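Local atomic coordinates of PHB depolymerase (Penicillium funiculosum, PDB entry 2D81), a protein that hydrolyses the ester bonds of the biopolyester polyhydroxybutyrate as a fungal depolymerase with an alpha/beta hydrolase fold, and binds an (R)-3-hydroxybutyrate trimer. Residues 6-9 against 10-14; 81-84 against 85-89. All blocks are in the same frame, centred on the assembly; numbering follows the deposited sequence.

Contact 1 (6-9 against 10-14); sequences FNVN and PNSVS
The carbonyl O of Asn9 is gripped twice by one residue, Ser12, through its backbone and its side chain. Ser12 N donates to Asn9 O over 3.0 Å, closing a type I beta turn, but it stands 51° above the carbonyl plane. The hydroxyl supplies the second bond: Ser12 OG lies 2.6 Å from Asn9 O, in the carbonyl plane and on a lone pair. With chi1 at 67°, OG sits between the backbone N and the carbonyl carbon of Ser12, which folds it back over the turn. The two donors thus reach the oxygen from different directions and restrain the peptide between Asn9 and Pro10. Alongside, Val8 CG1 meets Ser12 OG at 3.9 Å. The side-chain amides of Asn9 and Asn11 come too close in the model for their packing to be trusted. Asn11 N also appears to donate to Asn9 OD1, in the manner of an Asx turn, but the crowding at OD1 leaves this bond uncertain. Pro10, with phi at -60°, suits the second place of the turn, and its own carbonyl O accepts a hydrogen bond from Asn37 ND2. Val8, Pro10 and Val13 all touch Val314 of helix 301-314. The arrangement is a type I beta turn, a tight corner leading from the short strand 8-9 into strand 13-18 of the mixed central sheet of an alpha/beta hydrolase fold.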
loop_
_atom_site.group_PDB
_atom_site.type_symbol
_atom_site.label_atom_id
_atom_site.label_comp_id
_atom_site.label_asym_id
_atom_site.label_seq_id
_atom_site.Cartn_x
_atom_site.Cartn_y
_atom_site.Cartn_z
ATOM N N PHE A 6 -9.917 -16.180 -8.146
ATOM C CA PHE A 6 -9.913 -17.050 -6.977
ATOM C C PHE A 6 -11.211 -16.927 -6.189
ATOM O O PHE A 6 -12.006 -16.016 -6.421
ATOM C CB PHE A 6 -8.727 -16.715 -6.068
ATOM C CG PHE A 6 -7.394 -17.087 -6.648
ATOM C CD1 PHE A 6 -6.697 -16.196 -7.455
ATOM C CD2 PHE A 6 -6.846 -18.339 -6.401
ATOM C CE1 PHE A 6 -5.466 -16.550 -8.009
ATOM C CE2 PHE A 6 -5.618 -18.703 -6.949
ATOM C CZ PHE A 6 -4.928 -17.806 -7.753
ATOM N N ASN A 7 -11.428 -17.853 -5.260
ATOM C CA ASN A 7 -12.610 -17.795 -4.417
ATOM C C ASN A 7 -12.331 -16.840 -3.269
ATOM O O ASN A 7 -12.037 -17.256 -2.144
ATOM C CB ASN A 7 -12.965 -19.183 -3.876
ATOM C CG ASN A 7 -14.290 -19.192 -3.138
ATOM O OD1 ASN A 7 -15.000 -18.187 -3.109
ATOM N ND2 ASN A 7 -14.634 -20.330 -2.546
ATOM N N VAL A 8 -12.410 -15.551 -3.574
ATOM C CA VAL A 8 -12.159 -14.504 -2.593
ATOM C C VAL A 8 -13.416 -13.668 -2.419
ATOM O O VAL A 8 -14.002 -13.204 -3.398
ATOM C CB VAL A 8 -11.005 -13.586 -3.049
ATOM C CG1 VAL A 8 -10.851 -12.421 -2.080
ATOM C CG2 VAL A 8 -9.708 -14.383 -3.131
ATOM N N ASN A 9 -13.834 -13.477 -1.173
ATOM C CA ASN A 9 -15.006 -12.657 -0.906
ATOM C C ASN A 9 -14.671 -11.195 -1.190
ATOM O O ASN A 9 -13.706 -10.658 -0.653
ATOM C CB ASN A 9 -15.452 -12.804 0.548
ATOM C CG ASN A 9 -16.878 -12.334 0.762
ATOM O OD1 ASN A 9 -17.285 -11.302 0.231
ATOM N ND2 ASN A 9 -17.644 -13.088 1.545
ATOM N N PRO A 10 -15.467 -10.534 -2.047
ATOM C CA PRO A 10 -15.224 -9.126 -2.380
ATOM C C PRO A 10 -15.290 -8.210 -1.159
ATOM O O PRO A 10 -14.797 -7.084 -1.195
ATOM C CB PRO A 10 -16.327 -8.815 -3.392
ATOM C CG PRO A 10 -16.567 -10.144 -4.050
ATOM C CD PRO A 10 -16.555 -11.087 -2.873
ATOM N N ASN A 11 -15.900 -8.692 -0.079
ATOM C CA ASN A 11 -16.049 -7.879 1.124
ATOM C C ASN A 11 -14.880 -8.062 2.090
ATOM O O ASN A 11 -14.959 -7.651 3.248
ATOM C CB ASN A 11 -17.354 -8.219 1.854
ATOM C CG ASN A 11 -17.360 -9.629 2.419
ATOM O OD1 ASN A 11 -16.322 -10.151 2.833
ATOM N ND2 ASN A 11 -18.535 -10.249 2.457
ATOM N N SER A 12 -13.800 -8.680 1.618
ATOM C CA SER A 12 -12.672 -8.996 2.489
ATOM C C SER A 12 -11.377 -8.382 1.974
ATOM O O SER A 12 -10.283 -8.839 2.319
ATOM C CB SER A 12 -12.499 -10.512 2.596
ATOM O OG SER A 12 -12.095 -11.058 1.353
ATOM N N VAL A 13 -11.502 -7.346 1.151
ATOM C CA VAL A 13 -10.348 -6.757 0.476
ATOM C C VAL A 13 -9.778 -5.560 1.240
ATOM O O VAL A 13 -10.520 -4.731 1.777
ATOM C CB VAL A 13 -10.721 -6.313 -0.960
ATOM C CG1 VAL A 13 -9.510 -5.704 -1.653
ATOM C CG2 VAL A 13 -11.234 -7.511 -1.759
ATOM N N SER A 14 -8.452 -5.482 1.284
ATOM C CA SER A 14 -7.757 -4.375 1.934
ATOM C C SER A 14 -6.421 -4.126 1.241
ATOM O O SER A 14 -6.037 -4.873 0.336
ATOM C CB SER A 14 -7.521 -4.694 3.415
ATOM O OG SER A 14 -6.731 -5.864 3.566
#

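Contact 2 (81-84 against 85-89); sequences QIAS and VANLG
An ST turn opens a short run of helical backbone angles in the loop between helix 68-77 and strand 92-98. Its side-chain bond runs from Ala86 N to Ser84 OG, at 3.2 Å and with a moderately bent N-H...O angle of 146°. Ser84 carries OG opposite its own N (chi1 175°), swung alongside the carbonyl carbon, and from there the hydroxyl leans over the start of residues 85-89. Ala86 CB comes within 3.3 Å of Ser84 OG. The backbone adds an overlapping turn from the same residue: Asn87 N donates to Ser84 O over 3.1 Å, approaching from above the carbonyl plane. Two further bonds of this i to i+3 spacing follow, Leu88 N to Val85 O and Gly89 N to Ala86 O. The Asn87 amide also lies near Ser84 O, yet its ND2 at 3.3 Å is badly angled for a bond there; it donates instead to Ser33 OG, which helps fix the rotation of the amide. Asn87 ND2 passes 3.9 Å from Ala83 CB. On the apolar side Ile82 CD1 meets Val85 CG1 at 3.9 Å, the two side chains crossing at a slant, while Ile82 packs further on Trp77 and Val30. Ser84 thus accepts two successive N-H groups, from Ala86 through its hydroxyl and from Asn87 through its carbonyl, while Val85 N is paired with Ser78 OG, so the first three N-H groups of residues 85-89 all have acceptors.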
loop_
_atom_site.group_PDB
_atom_site.type_symbol
_atom_site.label_atom_id
_atom_site.label_comp_id
_atom_site.label_asym_id
_atom_site.label_seq_id
_atom_site.Cartn_x
_atom_site.Cartn_y
_atom_site.Cartn_z
ATOM N N GLN A 81 -15.612 11.928 -7.753
ATOM C CA GLN A 81 -14.233 11.584 -8.095
ATOM C C GLN A 81 -13.634 10.542 -7.153
ATOM O O GLN A 81 -12.629 9.909 -7.478
ATOM C CB GLN A 81 -13.345 12.834 -8.103
ATOM C CG GLN A 81 -13.730 13.852 -9.160
ATOM C CD GLN A 81 -14.502 15.017 -8.582
ATOM O OE1 GLN A 81 -15.379 14.837 -7.738
ATOM N NE2 GLN A 81 -14.187 16.222 -9.044
ATOM N N ILE A 82 -14.246 10.373 -5.985
ATOM C CA ILE A 82 -13.888 9.279 -5.088
ATOM C C ILE A 82 -15.155 8.663 -4.508
ATOM O O ILE A 82 -16.226 9.270 -4.557
ATOM C CB ILE A 82 -12.992 9.757 -3.916
ATOM C CG1 ILE A 82 -13.737 10.788 -3.065
ATOM C CG2 ILE A 82 -11.690 10.340 -4.457
ATOM C CD1 ILE A 82 -12.964 11.236 -1.837
ATOM N N ALA A 83 -15.034 7.455 -3.965
ATOM C CA ALA A 83 -16.165 6.815 -3.305
ATOM C C ALA A 83 -16.579 7.649 -2.095
ATOM O O ALA A 83 -15.767 8.384 -1.535
ATOM C CB ALA A 83 -15.786 5.402 -2.868
ATOM N N SER A 84 -17.842 7.535 -1.697
ATOM C CA SER A 84 -18.354 8.309 -0.570
ATOM C C SER A 84 -17.449 8.185 0.652
ATOM O O SER A 84 -17.103 7.081 1.070
ATOM C CB SER A 84 -19.763 7.841 -0.202
ATOM O OG SER A 84 -20.220 8.501 0.967
ATOM N N VAL A 85 -17.063 9.324 1.221
ATOM C CA VAL A 85 -16.207 9.318 2.399
ATOM C C VAL A 85 -16.926 8.770 3.627
ATOM O O VAL A 85 -16.295 8.474 4.641
ATOM C CB VAL A 85 -15.669 10.732 2.714
ATOM C CG1 VAL A 85 -14.767 11.200 1.585
ATOM C CG2 VAL A 85 -16.820 11.702 2.915
ATOM N N ALA A 86 -18.244 8.625 3.532
ATOM C CA ALA A 86 -19.007 7.955 4.582
ATOM C C ALA A 86 -18.471 6.545 4.819
ATOM O O ALA A 86 -18.516 6.031 5.939
ATOM C CB ALA A 86 -20.486 7.900 4.200
ATOM N N ASN A 87 -17.960 5.916 3.763
ATOM C CA ASN A 87 -17.388 4.581 3.899
ATOM C C ASN A 87 -16.255 4.562 4.917
ATOM O O ASN A 87 -16.082 3.581 5.644
ATOM C CB ASN A 87 -16.854 4.071 2.557
ATOM C CG ASN A 87 -17.945 3.875 1.528
ATOM O OD1 ASN A 87 -19.116 3.708 1.871
ATOM N ND2 ASN A 87 -17.562 3.878 0.255
ATOM N N LEU A 88 -15.480 5.639 4.969
ATOM C CA LEU A 88 -14.306 5.668 5.833
ATOM C C LEU A 88 -14.685 5.561 7.306
ATOM O O LEU A 88 -13.842 5.263 8.151
ATOM C CB LEU A 88 -13.502 6.947 5.591
ATOM C CG LEU A 88 -12.913 7.077 4.185
ATOM C CD1 LEU A 88 -12.259 8.443 4.034
ATOM C CD2 LEU A 88 -11.902 5.956 3.939
ATOM N N GLY A 89 -15.960 5.795 7.604
ATOM C CA GLY A 89 -16.428 5.695 8.973
ATOM C C GLY A 89 -16.578 4.259 9.436
ATOM O O GLY A 89 -16.780 4.006 10.626
#

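From the N terminus, the chain first meets contact 1, where residues 9-12 turn the corner between strand 8-9 and strand 13-18. It then runs through helix 20-31, strand 39-43 and helix 68-77 before contact 2 shapes the loop that leads to strand 92-98. Both are local turns, and contact 1 closes well before contact 2 opens, so they lie in series and neither nest nor cross. Their centres lie about 19 Å apart. The nearest atoms of contacts 1 and 2 are about 11 Å apart, so the two do not touch. Contact 1 sits against the C-terminal helix 301-314, whereas contact 2 rests on helices 20-31 and 68-77 and ends at Gly89, which touches the attached glycan.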